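Side-chain contact in diguanylate cyclase/phosphodiesterase-domain containing protein (Thermotoga maritima MSB8, PDB 6KHU), which is a putative diguanylate cyclase with a GGDEF-family fold, and so may take part in cyclic di-GMP signalling: residues A[7-10]-A[11-15]. Numbering follows the deposited sequence.
Sequences YAKD and HFLRL
Tyr7 lays one face of its ring over the end of Leu15: methyl CD1 of Leu15 sits 3.5 Å from the centroid of the Tyr7 ring, 9° off the normal, a CH-pi contact. The same ring turns an edge to His11 in a T-shaped pair, planes at 64°, with Tyr7 CD1 above the centre of the imidazole and 3.5 Å from His11 CE1. His11 swings CG anti to its backbone N (chi1 -168°), which brings its ring face round to the tyrosine. Nearer the backbone, Tyr7 CB packs 3.9 Å from Phe12 CB. Replacing Tyr7 by an alanine would probably leave the His11 face and the Leu15 methyl without their aromatic partner and open a gap over this first turn. Ala8 is the N-cap of helix 9-26, and Ala8 O accepts an almost straight bond from Phe12 N (2.7 Å). Lys9 runs extended alongside Leu13, Lys9 CG to Leu13 CD1 3.9 Å, and also makes a cation-pi contact with Tyr69. Tyr7 pairs by backbone with strand 65-68. The tyrosine thus joins the edge strand to the helix start through apolar and aromatic contacts, while its OH, at the far end of the ring, is hydrogen-bonded to Arg5 NH1.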
ATOM      1  N   TYR A   7       2.082   9.054  -5.618  1.00 12.01           N
ATOM      2  CA  TYR A   7       2.350  10.188  -4.739  1.00 13.68           C
ATOM      3  C   TYR A   7       3.672  10.044  -3.990  1.00 15.88           C
ATOM      4  O   TYR A   7       4.033   8.953  -3.534  1.00 16.18           O
ATOM      5  CB  TYR A   7       1.202  10.361  -3.733  1.00 13.22           C
ATOM      6  CG  TYR A   7      -0.160  10.590  -4.382  1.00 15.20           C
ATOM      7  CD1 TYR A   7      -0.522  11.843  -4.872  1.00 18.66           C
ATOM      8  CD2 TYR A   7      -1.078   9.556  -4.499  1.00 14.37           C
ATOM      9  CE1 TYR A   7      -1.760  12.052  -5.458  1.00 15.66           C
ATOM     10  CE2 TYR A   7      -2.309   9.752  -5.072  1.00 17.56           C
ATOM     11  CZ  TYR A   7      -2.646  10.997  -5.554  1.00 17.03           C
ATOM     12  OH  TYR A   7      -3.870  11.167  -6.128  1.00 19.39           O
ATOM     13  N   ALA A   8       4.392  11.160  -3.864  1.00 12.68           N
ATOM     14  CA  ALA A   8       5.553  11.219  -2.988  1.00 15.38           C
ATOM     15  C   ALA A   8       5.140  10.943  -1.545  1.00 16.12           C
ATOM     16  O   ALA A   8       3.973  11.088  -1.169  1.00 14.54           O
ATOM     17  CB  ALA A   8       6.223  12.593  -3.072  1.00 13.83           C
ATOM     18  N   LYS A   9       6.124  10.573  -0.723  1.00 14.66           N
ATOM     19  CA  LYS A   9       5.847  10.108   0.637  1.00 15.05           C
ATOM     20  C   LYS A   9       4.942  11.064   1.409  1.00 13.95           C
ATOM     21  O   LYS A   9       3.899  10.661   1.939  1.00 12.06           O
ATOM     22  CB  LYS A   9       7.153   9.908   1.399  1.00 14.80           C
ATOM     23  CG  LYS A   9       6.946   9.412   2.824  1.00 18.37           C
ATOM     24  CD  LYS A   9       8.250   9.492   3.621  1.00 18.67           C
ATOM     25  CE  LYS A   9       8.166   8.710   4.922  1.00 18.46           C
ATOM     26  NZ  LYS A   9       9.401   8.903   5.707  1.00 18.60           N
ATOM     27  N   ASP A  10       5.339  12.336   1.506  1.00 15.26           N
ATOM     28  CA  ASP A  10       4.598  13.263   2.357  1.00 17.36           C
ATOM     29  C   ASP A  10       3.246  13.607   1.750  1.00 15.84           C
ATOM     30  O   ASP A  10       2.263  13.778   2.479  1.00 14.34           O
ATOM     31  CB  ASP A  10       5.411  14.524   2.609  1.00 18.31           C
ATOM     32  CG  ASP A  10       6.574  14.282   3.556  1.00 30.11           C
ATOM     33  OD1 ASP A  10       6.715  13.143   4.049  1.00 27.05           O
ATOM     34  OD2 ASP A  10       7.343  15.232   3.817  1.00 36.30           O
ATOM     35  N   HIS A  11       3.180  13.713   0.420  1.00 13.66           N
ATOM     36  CA  HIS A  11       1.894  13.883  -0.247  1.00 14.28           C
ATOM     37  C   HIS A  11       0.979  12.701   0.065  1.00 14.28           C
ATOM     38  O   HIS A  11      -0.164  12.881   0.503  1.00 13.46           O
ATOM     39  CB  HIS A  11       2.122  14.032  -1.763  1.00 15.37           C
ATOM     40  CG  HIS A  11       0.918  14.496  -2.526  1.00 14.99           C
ATOM     41  ND1 HIS A  11       0.983  14.900  -3.843  1.00 18.65           N
ATOM     42  CD2 HIS A  11      -0.384  14.607  -2.168  1.00 18.06           C
ATOM     43  CE1 HIS A  11      -0.220  15.249  -4.261  1.00 16.41           C
ATOM     44  NE2 HIS A  11      -1.072  15.072  -3.265  1.00 18.53           N
ATOM     45  N   PHE A  12       1.491  11.481  -0.122  1.00 12.23           N
ATOM     46  CA  PHE A  12       0.745  10.266   0.186  1.00 13.27           C
ATOM     47  C   PHE A  12       0.227  10.272   1.621  1.00 13.68           C
ATOM     48  O   PHE A  12      -0.946   9.961   1.879  1.00 14.39           O
ATOM     49  CB  PHE A  12       1.632   9.038  -0.040  1.00  9.56           C
ATOM     50  CG  PHE A  12       1.005   7.757   0.433  1.00 12.26           C
ATOM     51  CD1 PHE A  12       0.096   7.089  -0.362  1.00 10.60           C
ATOM     52  CD2 PHE A  12       1.294   7.244   1.693  1.00 12.20           C
ATOM     53  CE1 PHE A  12      -0.513   5.922   0.082  1.00 14.49           C
ATOM     54  CE2 PHE A  12       0.694   6.081   2.143  1.00 12.28           C
ATOM     55  CZ  PHE A  12      -0.215   5.419   1.335  1.00 14.20           C
ATOM     56  N   LEU A  13       1.102  10.590   2.573  1.00 11.82           N
ATOM     57  CA  LEU A  13       0.719  10.506   3.973  1.00 11.01           C
ATOM     58  C   LEU A  13      -0.337  11.544   4.321  1.00 13.12           C
ATOM     59  O   LEU A  13      -1.204  11.282   5.162  1.00 10.87           O
ATOM     60  CB  LEU A  13       1.954  10.666   4.865  1.00 13.62           C
ATOM     61  CG  LEU A  13       2.900   9.456   4.939  1.00 15.93           C
ATOM     62  CD1 LEU A  13       4.220   9.849   5.605  1.00 15.41           C
ATOM     63  CD2 LEU A  13       2.261   8.298   5.689  1.00 14.27           C
ATOM     64  N   ARG A  14      -0.281  12.721   3.689  1.00 10.00           N
ATOM     65  CA  ARG A  14      -1.346  13.703   3.864  1.00 12.64           C
ATOM     66  C   ARG A  14      -2.686  13.148   3.398  1.00 14.32           C
ATOM     67  O   ARG A  14      -3.691  13.256   4.108  1.00 12.20           O
ATOM     68  CB  ARG A  14      -1.013  14.993   3.112  1.00 20.01           C
ATOM     69  CG  ARG A  14      -1.936  16.147   3.484  1.00 24.42           C
ATOM     70  CD  ARG A  14      -1.485  17.470   2.859  1.00 25.51           C
ATOM     71  NE  ARG A  14      -1.841  17.546   1.443  1.00 30.83           N
ATOM     72  CZ  ARG A  14      -0.956  17.505   0.454  1.00 30.46           C
ATOM     73  NH1 ARG A  14       0.343  17.394   0.739  1.00 25.74           N
ATOM     74  NH2 ARG A  14      -1.368  17.581  -0.809  1.00 25.43           N
ATOM     75  N   LEU A  15      -2.719  12.543   2.203  1.00 10.77           N
ATOM     76  CA  LEU A  15      -3.954  11.944   1.707  1.00 11.72           C
ATOM     77  C   LEU A  15      -4.434  10.825   2.623  1.00 11.79           C
ATOM     78  O   LEU A  15      -5.646  10.648   2.820  1.00 10.46           O
ATOM     79  CB  LEU A  15      -3.757  11.415   0.280  1.00 12.31           C
ATOM     80  CG  LEU A  15      -3.430  12.491  -0.781  1.00 15.98           C
ATOM     81  CD1 LEU A  15      -3.121  11.868  -2.139  1.00 15.85           C
ATOM     82  CD2 LEU A  15      -4.569  13.520  -0.920  1.00 17.16           C
TER